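Local coordinates for variant surface glycoprotein MITAT 1.1 (Trypanosoma brucei brucei, PDB 5LY9) that forms a coat on the parasite surface and, by being exchanged for antigenically distinct variants, lets the trypanosome evade the host immune response, at residues 36-41 with 257-262; 65-70 with 275-280; 73-78 with 265-270; 81-84 with 90-93. One frame throughout, in Å; residues are numbered along the deposited sequence. Where two conformers were deposited one is given.

Interaction 1 (36-41 with 257-262); sequences ISNIQK and AKAKDL. With NAG (2-acetamido-2-deoxy-beta-D-glucopyranose), chain C.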
loop_
_atom_site.group_PDB
_atom_site.type_symbol
_atom_site.label_atom_id
_atom_site.label_comp_id
_atom_site.label_asym_id
_atom_site.label_seq_id
_atom_site.Cartn_x
_atom_site.Cartn_y
_atom_site.Cartn_z
ATOM N N ILE A 36 10.627 -3.236 -5.072
ATOM C CA ILE A 36 11.134 -2.178 -5.921
ATOM C C ILE A 36 12.677 -2.253 -6.034
ATOM O O ILE A 36 13.252 -2.124 -7.114
ATOM C CB ILE A 36 10.686 -0.804 -5.445
ATOM C CG1 ILE A 36 9.181 -0.639 -5.557
ATOM C CG2 ILE A 36 11.369 0.241 -6.247
ATOM C CD1 ILE A 36 8.596 0.523 -4.739
ATOM N N SER A 37 13.337 -2.531 -4.885
ATOM C CA SER A 37 14.741 -2.720 -4.886
ATOM C C SER A 37 15.186 -3.819 -5.864
ATOM O O SER A 37 16.131 -3.631 -6.607
ATOM C CB SER A 37 15.246 -3.026 -3.478
ATOM O OG SER A 37 16.622 -3.259 -3.499
ATOM N N ASN A 38 14.509 -4.942 -5.845
ATOM C CA ASN A 38 14.776 -6.027 -6.806
ATOM C C ASN A 38 14.587 -5.608 -8.265
ATOM O O ASN A 38 15.435 -5.897 -9.127
ATOM C CB ASN A 38 13.937 -7.268 -6.527
ATOM C CG ASN A 38 14.460 -8.101 -5.368
ATOM O OD1 ASN A 38 15.510 -7.801 -4.757
ATOM N ND2 ASN A 38 13.768 -9.175 -5.103
ATOM N N ILE A 39 13.517 -4.886 -8.512
ATOM C CA ILE A 39 13.295 -4.316 -9.865
ATOM C C ILE A 39 14.442 -3.410 -10.288
ATOM O O ILE A 39 14.944 -3.465 -11.413
ATOM C CB ILE A 39 11.938 -3.565 -9.887
ATOM C CG1 ILE A 39 10.788 -4.585 -9.843
ATOM C CG2 ILE A 39 11.811 -2.705 -11.151
ATOM C CD1 ILE A 39 9.409 -4.027 -9.506
ATOM N N GLN A 40 14.838 -2.552 -9.375
ATOM C CA GLN A 40 16.029 -1.702 -9.546
ATOM C C GLN A 40 17.313 -2.392 -9.807
ATOM O O GLN A 40 18.066 -1.923 -10.666
ATOM C CB GLN A 40 16.225 -0.684 -8.439
ATOM C CG GLN A 40 15.085 0.338 -8.317
ATOM C CD GLN A 40 15.273 1.153 -7.046
ATOM O OE1 GLN A 40 15.397 0.585 -5.943
ATOM N NE2 GLN A 40 15.327 2.478 -7.190
ATOM N N LYS A 41 17.573 -3.461 -9.066
ATOM C CA LYS A 41 18.788 -4.224 -9.250
ATOM C C LYS A 41 18.809 -4.834 -10.654
ATOM O O LYS A 41 19.873 -4.934 -11.260
ATOM C CB LYS A 41 18.856 -5.346 -8.225
ATOM C CG LYS A 41 19.139 -4.801 -6.836
ATOM C CD LYS A 41 19.219 -5.952 -5.837
ATOM C CE LYS A 41 19.467 -5.384 -4.441
ATOM N NZ LYS A 41 19.392 -6.462 -3.444
ATOM N N ALA A 257 2.081 -10.271 -2.021
ATOM C CA ALA A 257 3.255 -10.352 -2.943
ATOM C C ALA A 257 4.539 -10.195 -2.126
ATOM O O ALA A 257 4.606 -9.354 -1.243
ATOM C CB ALA A 257 3.196 -9.243 -3.992
ATOM N N LYS A 258 5.556 -10.945 -2.503
ATOM C CA LYS A 258 6.838 -10.943 -1.870
ATOM C C LYS A 258 7.919 -10.645 -2.870
ATOM O O LYS A 258 7.854 -11.046 -4.051
ATOM C CB LYS A 258 7.140 -12.302 -1.287
ATOM C CG LYS A 258 6.068 -13.002 -0.409
ATOM C CD LYS A 258 5.967 -12.407 0.946
ATOM C CE LYS A 258 4.794 -13.027 1.688
ATOM N NZ LYS A 258 4.728 -12.484 3.084
ATOM N N ALA A 259 8.951 -9.982 -2.399
ATOM C CA ALA A 259 10.083 -9.657 -3.211
ATOM C C ALA A 259 10.767 -10.880 -3.793
ATOM O O ALA A 259 11.277 -10.850 -4.942
ATOM C CB ALA A 259 11.067 -8.826 -2.388
ATOM N N LYS A 260 10.744 -11.978 -3.063
ATOM C CA LYS A 260 11.257 -13.237 -3.557
ATOM C C LYS A 260 10.426 -13.947 -4.615
ATOM O O LYS A 260 10.885 -14.960 -5.122
ATOM C CB LYS A 260 11.493 -14.213 -2.383
ATOM C CG LYS A 260 10.248 -14.799 -1.838
ATOM C CD LYS A 260 10.441 -15.591 -0.529
ATOM C CE LYS A 260 9.066 -15.768 0.065
ATOM N NZ LYS A 260 8.294 -16.622 -0.865
ATOM N N ASP A 261 9.260 -13.409 -4.994
ATOM C CA ASP A 261 8.394 -14.040 -5.958
ATOM C C ASP A 261 9.069 -14.025 -7.335
ATOM O O ASP A 261 9.885 -13.167 -7.628
ATOM C CB ASP A 261 7.000 -13.365 -6.054
ATOM C CG ASP A 261 6.114 -13.606 -4.816
ATOM O OD1 ASP A 261 6.471 -14.441 -3.983
ATOM O OD2 ASP A 261 5.049 -12.948 -4.753
ATOM N N LEU A 262 8.609 -14.936 -8.160
ATOM C CA LEU A 262 9.039 -15.075 -9.564
ATOM C C LEU A 262 9.036 -13.768 -10.328
ATOM O O LEU A 262 10.041 -13.433 -11.017
ATOM C CB LEU A 262 8.103 -16.107 -10.294
ATOM C CG LEU A 262 8.268 -17.539 -9.765
ATOM C CD1 LEU A 262 7.243 -18.476 -10.409
ATOM C CD2 LEU A 262 9.709 -18.010 -9.930
HETATM C C1 NAG C . 19.757 -10.674 -11.083
HETATM C C2 NAG C . 19.944 -9.871 -9.805
HETATM C C3 NAG C . 20.878 -8.728 -9.991
HETATM C C4 NAG C . 22.194 -9.290 -10.546
HETATM C C5 NAG C . 21.927 -10.060 -11.831
HETATM C C6 NAG C . 23.156 -10.737 -12.454
HETATM C C7 NAG C . 18.070 -9.819 -8.239
HETATM C C8 NAG C . 16.743 -9.232 -7.843
HETATM N N2 NAG C . 18.655 -9.360 -9.351
HETATM O O3 NAG C . 21.129 -8.112 -8.734
HETATM O O4 NAG C . 23.019 -8.168 -10.846
HETATM O O5 NAG C . 21.036 -11.106 -11.540
HETATM O O6 NAG C . 23.854 -11.487 -11.447
HETATM O O7 NAG C . 18.584 -10.700 -7.588
#
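Asn-38 and Ala-259 make the whole direct contact between helix 24-55 and the loop 257-262, and it is mainly polar. The amide nitrogen ND2 of Asn-38 gives a weak hydrogen bond to the backbone O of Ala-259, 3.0 Å away but bent to an N-H...O angle of 125°. The same nitrogen makes a second weak bond to the carbonyl of Tyr-264, so the side-chain amide is shared between two loop carbonyls. Asparagine suits this spot because its short side chain, with CG beside the backbone N (chi1 -78°), carries a donor directly off the helix surface.

Van der Waals contact adds little: CB of Ala-259 points at the helix and lies 3.8 Å from ND2 of Asn-38; a single methyl fits where the loop comes this near, and it also rests on Glu-34 and Val-35.

Bonds within the loop fix its shape. Residues 258-261 form a type I beta turn closed by Asp-261 N to Lys-258 O, and the Asp-261 side chain turns back to accept a nearly straight bond (174°) at OD2 from Lys-258 N, 3.1 Å away and from above the carboxylate plane. From the helix, Glu-31 OE2 accepts the N-H of Ala-259 and so holds the turn as well.

The sugar packs over one face of the amide: the acetamido methyl C8 of NAG lies 3.6 Å from Asn-38 CG, and its O3 lies 3.6 Å from CB of Lys-41. This belongs to the elongated N-terminal domain of an A-type variant surface glycoprotein, where a loop returns along one of the long helices beside an N-linked glycan.

Interaction 2 (65-70 with 275-280); sequences LTLLRG and PTLKAL. Unlike the reference sequence in segment 65-70: Leu-65 (reference Ser).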
loop_
_atom_site.group_PDB
_atom_site.type_symbol
_atom_site.label_atom_id
_atom_site.label_comp_id
_atom_site.label_asym_id
_atom_site.label_seq_id
_atom_site.Cartn_x
_atom_site.Cartn_y
_atom_site.Cartn_z
ATOM N N LEU A 65 25.813 -11.248 -24.902
ATOM C CA LEU A 65 25.554 -10.019 -24.108
ATOM C C LEU A 65 24.219 -9.337 -24.520
ATOM O O LEU A 65 23.490 -8.820 -23.683
ATOM C CB LEU A 65 26.729 -9.063 -24.262
ATOM C CG LEU A 65 28.001 -9.614 -23.570
ATOM C CD1 LEU A 65 29.138 -8.663 -23.756
ATOM C CD2 LEU A 65 27.772 -9.764 -22.085
ATOM N N THR A 66 23.903 -9.379 -25.802
ATOM C CA THR A 66 22.606 -8.896 -26.300
ATOM C C THR A 66 21.474 -9.651 -25.602
ATOM O O THR A 66 20.521 -9.055 -25.136
ATOM C CB THR A 66 22.489 -9.018 -27.787
ATOM O OG1 THR A 66 23.444 -8.151 -28.427
ATOM C CG2 THR A 66 21.129 -8.658 -28.291
ATOM N N LEU A 67 21.591 -10.959 -25.579
ATOM C CA LEU A 67 20.636 -11.829 -24.928
ATOM C C LEU A 67 20.478 -11.497 -23.489
ATOM O O LEU A 67 19.334 -11.362 -22.965
ATOM C CB LEU A 67 21.060 -13.252 -25.108
ATOM C CG LEU A 67 20.131 -14.236 -24.445
ATOM C CD1 LEU A 67 18.693 -14.192 -25.030
ATOM C CD2 LEU A 67 20.692 -15.595 -24.497
ATOM N N LEU A 68 21.591 -11.305 -22.754
ATOM C CA LEU A 68 21.496 -11.034 -21.349
ATOM C C LEU A 68 20.879 -9.652 -21.087
ATOM O O LEU A 68 20.079 -9.501 -20.181
ATOM C CB LEU A 68 22.885 -11.144 -20.684
ATOM C CG LEU A 68 23.366 -12.568 -20.576
ATOM C CD1 LEU A 68 24.890 -12.607 -20.249
ATOM C CD2 LEU A 68 22.603 -13.355 -19.579
ATOM N N ARG A 69 21.234 -8.664 -21.906
ATOM C CA ARG A 69 20.677 -7.292 -21.800
ATOM C C ARG A 69 19.185 -7.360 -22.009
ATOM O O ARG A 69 18.431 -6.756 -21.268
ATOM C CB ARG A 69 21.350 -6.441 -22.849
ATOM C CG ARG A 69 20.836 -4.997 -22.953
ATOM C CD ARG A 69 20.031 -4.730 -24.202
ATOM N NE ARG A 69 19.757 -3.301 -24.249
ATOM C CZ ARG A 69 20.589 -2.376 -24.728
ATOM N NH1 ARG A 69 21.730 -2.668 -25.347
ATOM N NH2 ARG A 69 20.269 -1.121 -24.578
ATOM N N GLY A 70 18.790 -8.094 -23.044
ATOM C CA GLY A 70 17.346 -8.283 -23.340
ATOM C C GLY A 70 16.619 -8.970 -22.234
ATOM O O GLY A 70 15.465 -8.589 -21.913
ATOM N N PRO A 275 12.180 -19.150 -18.761
ATOM C CA PRO A 275 11.307 -18.904 -19.939
ATOM C C PRO A 275 11.559 -17.584 -20.645
ATOM O O PRO A 275 11.415 -17.533 -21.892
ATOM C CB PRO A 275 9.857 -18.993 -19.405
ATOM C CG PRO A 275 10.008 -19.143 -17.956
ATOM C CD PRO A 275 11.391 -19.490 -17.553
ATOM N N THR A 276 12.048 -16.582 -19.917
ATOM C CA THR A 276 12.279 -15.271 -20.523
ATOM C C THR A 276 13.538 -15.409 -21.375
ATOM O O THR A 276 13.607 -14.912 -22.482
ATOM C CB THR A 276 12.463 -14.198 -19.458
ATOM O OG1 THR A 276 11.268 -14.153 -18.664
ATOM C CG2 THR A 276 12.774 -12.855 -20.077
ATOM N N LEU A 277 14.551 -16.074 -20.818
ATOM C CA LEU A 277 15.791 -16.303 -21.583
ATOM C C LEU A 277 15.505 -17.058 -22.869
ATOM O O LEU A 277 15.949 -16.685 -23.951
ATOM C CB LEU A 277 16.859 -17.025 -20.710
ATOM C CG LEU A 277 18.292 -16.925 -21.218
ATOM C CD1 LEU A 277 18.764 -15.494 -21.171
ATOM C CD2 LEU A 277 19.184 -17.875 -20.424
ATOM N N LYS A 278 14.801 -18.156 -22.753
ATOM C CA LYS A 278 14.563 -19.018 -23.885
ATOM C C LYS A 278 13.785 -18.258 -24.954
ATOM O O LYS A 278 14.092 -18.370 -26.157
ATOM C CB LYS A 278 13.757 -20.272 -23.406
ATOM C CG LYS A 278 13.491 -21.265 -24.507
ATOM C CD LYS A 278 12.475 -22.292 -24.063
ATOM C CE LYS A 278 12.546 -23.429 -25.044
ATOM N NZ LYS A 278 11.365 -24.331 -24.809
ATOM N N ALA A 279 12.764 -17.494 -24.511
ATOM C CA ALA A 279 11.907 -16.731 -25.494
ATOM C C ALA A 279 12.720 -15.698 -26.222
ATOM O O ALA A 279 12.530 -15.472 -27.435
ATOM C CB ALA A 279 10.754 -16.077 -24.812
ATOM N N LEU A 280 13.668 -15.076 -25.513
ATOM C CA LEU A 280 14.515 -14.055 -26.187
ATOM C C LEU A 280 15.515 -14.657 -27.194
ATOM O O LEU A 280 15.966 -13.945 -28.070
ATOM C CB LEU A 280 15.262 -13.193 -25.193
ATOM C CG LEU A 280 14.393 -12.180 -24.478
ATOM C CD1 LEU A 280 15.061 -11.718 -23.227
ATOM C CD2 LEU A 280 14.103 -11.069 -25.447
#
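Leu-67 and Gly-70 meet Leu-277 and Leu-280 in an apolar, buried helix-helix contact, where the short helix 275-285 packs on the long helix 62-114 of the elongated, helix-built N-terminal domain. The axes of the two segments approach to 9.6 Å and their directions differ by 131°, a steeply crossed pairing well away from antiparallel.

Leu-67 is the central side chain. With CG anti to the backbone N (chi1 179°), its branched end reaches the other helix although its first bond does not aim there. CG and CD2 lie against CD1 of Leu-277, CG at 3.8 Å, the two side chains crossing at about a right angle. Its other methyl, CD1, sits 3.6 Å from CB of Leu-280. Branched leucines suit such a crossing, since one end can touch two successive turns of the partner at once.

Around this pair, Leu-277 also packs on Leu-271, and Leu-280 on Arg-74 and on Asp-348 of the second subunit. At Gly-70, which has no side chain, Leu-280 rests on bare backbone: its CD1 methyl lies 3.3 Å from the carbonyl carbon C of Gly-70.

Interaction 3 (73-78 with 265-270); sequences ARKTNG and TNETGN. With NAG (2-acetamido-2-deoxy-beta-D-glucopyranose), chain C.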
loop_
_atom_site.group_PDB
_atom_site.type_symbol
_atom_site.label_atom_id
_atom_site.label_comp_id
_atom_site.label_asym_id
_atom_site.label_seq_id
_atom_site.Cartn_x
_atom_site.Cartn_y
_atom_site.Cartn_z
ATOM N N ALA A 73 16.266 -6.562 -19.252
ATOM C CA ALA A 73 15.193 -5.629 -19.632
ATOM C C ALA A 73 13.800 -6.220 -19.490
ATOM O O ALA A 73 12.945 -5.607 -18.835
ATOM C CB ALA A 73 15.395 -5.131 -21.027
ATOM N N ARG A 74 13.563 -7.383 -20.045
ATOM C CA ARG A 74 12.233 -8.004 -19.859
ATOM C C ARG A 74 11.914 -8.166 -18.407
ATOM O O ARG A 74 10.776 -7.954 -17.989
ATOM C CB ARG A 74 12.062 -9.364 -20.584
ATOM C CG ARG A 74 11.850 -9.215 -22.061
ATOM C CD ARG A 74 11.120 -10.429 -22.626
ATOM N NE ARG A 74 10.912 -10.298 -24.045
ATOM C CZ ARG A 74 10.456 -11.256 -24.819
ATOM N NH1 ARG A 74 10.091 -12.448 -24.320
ATOM N NH2 ARG A 74 10.345 -11.030 -26.105
ATOM N N LYS A 75 12.893 -8.600 -17.627
ATOM C CA LYS A 75 12.625 -8.916 -16.245
ATOM C C LYS A 75 12.344 -7.679 -15.413
ATOM O O LYS A 75 11.445 -7.710 -14.568
ATOM C CB LYS A 75 13.723 -9.724 -15.621
ATOM C CG LYS A 75 13.735 -11.162 -16.176
ATOM C CD LYS A 75 12.541 -12.041 -15.715
ATOM C CE LYS A 75 12.608 -12.364 -14.242
ATOM N NZ LYS A 75 11.370 -12.797 -13.582
ATOM N N THR A 76 13.091 -6.591 -15.602
ATOM C CA THR A 76 12.799 -5.388 -14.829
ATOM C C THR A 76 11.520 -4.689 -15.305
ATOM O O THR A 76 10.686 -4.306 -14.530
ATOM C CB THR A 76 13.998 -4.437 -14.815
ATOM O OG1 THR A 76 13.714 -3.395 -13.901
ATOM C CG2 THR A 76 14.306 -3.871 -16.205
ATOM N N ASN A 77 11.304 -4.631 -16.604
ATOM C CA ASN A 77 10.158 -3.944 -17.148
ATOM C C ASN A 77 8.887 -4.704 -16.842
ATOM O O ASN A 77 7.899 -4.120 -16.410
ATOM C CB ASN A 77 10.353 -3.757 -18.618
ATOM C CG ASN A 77 11.493 -2.807 -18.946
ATOM O OD1 ASN A 77 11.741 -1.846 -18.230
ATOM N ND2 ASN A 77 12.120 -3.044 -20.083
ATOM N N GLY A 78 8.946 -6.026 -16.937
ATOM C CA GLY A 78 7.799 -6.891 -16.657
ATOM C C GLY A 78 7.554 -6.909 -15.151
ATOM O O GLY A 78 6.409 -6.950 -14.700
ATOM N N THR A 265 12.342 -11.571 -9.322
ATOM C CA THR A 265 13.632 -12.202 -9.140
ATOM C C THR A 265 14.090 -12.773 -10.440
ATOM O O THR A 265 13.292 -12.952 -11.367
ATOM C CB THR A 265 13.536 -13.375 -8.117
ATOM O OG1 THR A 265 12.416 -14.193 -8.424
ATOM C CG2 THR A 265 13.332 -12.845 -6.718
ATOM N N ASN A 266 15.381 -13.010 -10.527
ATOM C CA ASN A 266 15.961 -13.699 -11.665
ATOM C C ASN A 266 15.464 -15.123 -11.788
ATOM O O ASN A 266 15.180 -15.814 -10.806
ATOM C CB ASN A 266 17.479 -13.671 -11.538
ATOM C CG ASN A 266 18.099 -12.274 -11.800
ATOM O OD1 ASN A 266 17.794 -11.574 -12.808
ATOM N ND2 ASN A 266 19.032 -11.903 -10.949
ATOM N N GLU A 267 15.350 -15.582 -13.024
ATOM C CA GLU A 267 14.960 -16.972 -13.304
ATOM C C GLU A 267 16.111 -17.896 -12.921
ATOM O O GLU A 267 17.271 -17.488 -12.873
ATOM C CB GLU A 267 14.575 -17.109 -14.769
ATOM C CG GLU A 267 13.307 -16.290 -15.010
ATOM C CD GLU A 267 12.790 -16.232 -16.468
ATOM O OE1 GLU A 267 13.522 -16.641 -17.401
ATOM O OE2 GLU A 267 11.725 -15.605 -16.647
ATOM N N THR A 268 15.742 -19.123 -12.585
ATOM C CA THR A 268 16.612 -20.186 -12.109
ATOM C C THR A 268 16.453 -21.471 -12.954
ATOM O O THR A 268 15.595 -21.608 -13.769
ATOM C CB THR A 268 16.301 -20.552 -10.630
ATOM O OG1 THR A 268 15.005 -21.148 -10.562
ATOM C CG2 THR A 268 16.345 -19.365 -9.796
ATOM N N GLY A 269 17.422 -22.351 -12.783
ATOM C CA GLY A 269 17.491 -23.615 -13.441
ATOM C C GLY A 269 18.312 -23.543 -14.736
ATOM O O GLY A 269 18.904 -22.527 -15.106
ATOM N N ASN A 270 18.291 -24.638 -15.444
ATOM C CA ASN A 270 19.035 -24.695 -16.692
ATOM C C ASN A 270 18.511 -23.631 -17.644
ATOM O O ASN A 270 17.340 -23.219 -17.618
ATOM C CB ASN A 270 18.869 -26.062 -17.300
ATOM C CG ASN A 270 19.677 -27.132 -16.627
ATOM O OD1 ASN A 270 20.367 -26.922 -15.658
ATOM N ND2 ASN A 270 19.672 -28.298 -17.257
HETATM C C1 NAG C . 19.757 -10.674 -11.083
HETATM C C2 NAG C . 19.944 -9.871 -9.805
HETATM C C3 NAG C . 20.878 -8.728 -9.991
HETATM C C4 NAG C . 22.194 -9.290 -10.546
HETATM C C5 NAG C . 21.927 -10.060 -11.831
HETATM C C6 NAG C . 23.156 -10.737 -12.454
HETATM C C7 NAG C . 18.070 -9.819 -8.239
HETATM C C8 NAG C . 16.743 -9.232 -7.843
HETATM N N2 NAG C . 18.655 -9.360 -9.351
HETATM O O3 NAG C . 21.129 -8.112 -8.734
HETATM O O4 NAG C . 23.019 -8.168 -10.846
HETATM O O5 NAG C . 21.036 -11.106 -11.540
HETATM O O6 NAG C . 23.854 -11.487 -11.447
HETATM O O7 NAG C . 18.584 -10.700 -7.588
HETATM O O HOH W 1 10.058 -14.814 -14.940
#
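Lys-75 reaches off helix 62-114 and lies across the loop at Thr-265, Asn-266 and Glu-267. Its chain does not run straight: it bends at chi2 (-70°) and again at chi3 (-69°), which curls the methylenes beside the loop and brings the ammonium group to the carbonyl of Thr-265. There NZ makes a weak hydrogen bond of 2.9 Å to Thr-265 O, and a further weak one to Leu-262 O. A lysine suits the place because its chain is long enough to cross to the loop and its end can serve several acceptors.

Glu-267, extended beyond CG, brings its carboxylate beside the lysine chain, which it crosses at a slant. Its OE2 lies 3.8 Å from the methylene CD of Lys-75 but 4.2 Å from NZ, beyond a salt bridge. A water closes the gap, accepting from Lys-75 NZ at 2.8 Å and donating to Glu-267 OE2 at a short 2.5 Å. OE2 also binds the hydroxyl of Thr-276 at the start of helix 275-285, so the carboxylate joins the loop to that helix, and its negative charge, relayed through the water, probably helps to stabilise the ammonium group.

Asn-266, between Thr-265 and Glu-267 in sequence, directs its first side-chain bond away from the helix. CE of Lys-75 passes 4.4 Å from its CA, while ND2 is joined to C1 of NAG by a covalent bond of 1.4 Å. Tyr-71 and Phe-72 of helix 62-114 pack against this side chain. Asn-266, Glu-267 and Thr-268 spell the Asn-X-Thr sequon, and the attached sugar marks this surface loop as an N-glycosylation site of the variant surface glycoprotein's N-terminal domain.

Interaction 4 (81-84 with 90-93); sequences ESYK and TQIR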
loop_
_atom_site.group_PDB
_atom_site.type_symbol
_atom_site.label_atom_id
_atom_site.label_comp_id
_atom_site.label_asym_id
_atom_site.label_seq_id
_atom_site.Cartn_x
_atom_site.Cartn_y
_atom_site.Cartn_z
ATOM N N GLU A 81 5.724 -3.656 -14.210
ATOM C CA GLU A 81 4.347 -3.825 -14.615
ATOM C C GLU A 81 3.566 -4.741 -13.717
ATOM O O GLU A 81 2.405 -4.428 -13.409
ATOM C CB GLU A 81 4.302 -4.321 -16.071
ATOM C CG GLU A 81 2.901 -4.515 -16.647
ATOM C CD GLU A 81 2.116 -3.253 -16.908
ATOM O OE1 GLU A 81 2.529 -2.145 -16.584
ATOM O OE2 GLU A 81 0.985 -3.400 -17.417
ATOM N N SER A 82 4.125 -5.891 -13.347
ATOM C CA SER A 82 3.449 -6.836 -12.457
ATOM C C SER A 82 3.210 -6.207 -11.059
ATOM O O SER A 82 2.167 -6.456 -10.447
ATOM C CB SER A 82 4.226 -8.120 -12.252
ATOM O OG SER A 82 4.330 -8.884 -13.463
ATOM N N TYR A 83 4.158 -5.433 -10.554
ATOM C CA TYR A 83 3.932 -4.746 -9.283
ATOM C C TYR A 83 2.724 -3.750 -9.409
ATOM O O TYR A 83 1.845 -3.697 -8.570
ATOM C CB TYR A 83 5.194 -4.007 -8.791
ATOM C CG TYR A 83 5.044 -3.532 -7.347
ATOM C CD1 TYR A 83 4.766 -4.403 -6.352
ATOM C CD2 TYR A 83 5.180 -2.239 -7.031
ATOM C CE1 TYR A 83 4.645 -3.977 -5.023
ATOM C CE2 TYR A 83 5.040 -1.790 -5.724
ATOM C CZ TYR A 83 4.807 -2.678 -4.738
ATOM O OH TYR A 83 4.660 -2.233 -3.437
ATOM N N LYS A 84 2.663 -3.012 -10.493
ATOM C CA LYS A 84 1.550 -2.110 -10.703
ATOM C C LYS A 84 0.224 -2.802 -10.804
ATOM O O LYS A 84 -0.737 -2.388 -10.136
ATOM C CB LYS A 84 1.766 -1.265 -11.977
ATOM C CG LYS A 84 0.647 -0.228 -12.209
ATOM C CD LYS A 84 0.880 0.585 -13.515
ATOM C CE LYS A 84 0.592 -0.206 -14.741
ATOM N NZ LYS A 84 0.865 0.569 -16.010
ATOM N N THR A 90 -1.940 -6.273 -3.550
ATOM C CA THR A 90 -1.929 -7.310 -2.487
ATOM C C THR A 90 -1.400 -6.732 -1.162
ATOM O O THR A 90 -1.807 -7.183 -0.083
ATOM C CB THR A 90 -1.072 -8.562 -2.836
ATOM O OG1 THR A 90 0.343 -8.193 -2.845
ATOM C CG2 THR A 90 -1.502 -9.181 -4.170
ATOM N N GLN A 91 -0.492 -5.788 -1.297
ATOM C CA GLN A 91 0.222 -5.227 -0.122
ATOM C C GLN A 91 -0.638 -4.176 0.573
ATOM O O GLN A 91 -0.811 -4.216 1.795
ATOM C CB GLN A 91 1.585 -4.758 -0.492
ATOM C CG GLN A 91 2.501 -5.866 -0.984
ATOM C CD GLN A 91 3.853 -5.423 -1.471
ATOM O OE1 GLN A 91 4.121 -4.248 -1.671
ATOM N NE2 GLN A 91 4.746 -6.383 -1.595
ATOM N N ILE A 92 -1.285 -3.322 -0.231
ATOM C CA ILE A 92 -2.292 -2.402 0.295
ATOM C C ILE A 92 -3.471 -3.182 0.910
ATOM O O ILE A 92 -3.978 -2.824 2.026
ATOM C CB ILE A 92 -2.748 -1.406 -0.772
ATOM C CG1 ILE A 92 -1.569 -0.470 -1.106
ATOM C CG2 ILE A 92 -3.920 -0.569 -0.285
ATOM C CD1 ILE A 92 -1.957 0.456 -2.235
ATOM N N ARG A 93 -3.920 -4.202 0.217
ATOM C CA ARG A 93 -5.035 -5.002 0.694
ATOM C C ARG A 93 -4.704 -5.558 2.100
ATOM O O ARG A 93 -5.517 -5.491 3.054
ATOM C CB ARG A 93 -5.355 -6.148 -0.242
ATOM C CG ARG A 93 -6.516 -6.984 0.173
ATOM C CD ARG A 93 -6.515 -8.318 -0.520
ATOM N NE ARG A 93 -7.649 -9.113 -0.073
ATOM C CZ ARG A 93 -7.836 -10.358 -0.444
ATOM N NH1 ARG A 93 -6.994 -10.962 -1.308
ATOM N NH2 ARG A 93 -8.897 -10.990 -0.031
#
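The phenol OH of Tyr-83 donates a 2.7 Å hydrogen bond to OE1 of Gln-91, two turns further along the same helix. The bond meets the oxygen at a C=O...donor angle of 149°, the hydroxyl tilted 29° from the carbonyl plane. The amide carbon CD lies at the edge of the ring, in its plane, and the amide itself is turned 67° from that plane; the ring's CE1 comes 3.4 Å from OE1.

Tyrosine is long enough to span this distance. With CG anti to the backbone N, the ring is laid along the helix, and Gln-91 stretches out, extended beyond CG, to meet it. Glutamine suits the buried position because its amide serves both ways: OE1 accepts from Tyr-83, while NE2 donates to the backbone O of Ala-257 in the loop after helix 244-254.

On another part of the helix, Lys-84 NZ and Glu-81 OE1 form a salt bridge of 3.2 Å whose hydrogen bond is weak, and both atoms bond to Gln-40 of the second subunit. Helix 24-55 packs on the Tyr-83 and Gln-91 pair through Val-35, with Met-28 and Glu-31 against the glutamine; Tyr-264 touches Tyr-83 from the loop before helix 275-285, and Leu-88 of the second subunit packs on Tyr-83.

How the interactions relate
From the N terminus, helix 24-55 provides 36-41, and helix 62-114 then provides 65-70, 73-78, 81-84 and 90-93 in turn. Interaction 4 closes first, a short loop within helix 62-114 that nests inside the other three. Much later the chain returns: 257-262 closes interaction 1, 265-270 interaction 3 and 275-280 interaction 2. Interaction 3 therefore nests inside interaction 2, whereas interaction 1 crosses both. The returning loop is tied first to helix 24-55 and then to helix 62-114, and helix 275-285 to helix 62-114. Interactions 1 and 3 share the glycan and touch through Ile-39 O and Thr-76 OG1; all four have the second subunit within reach.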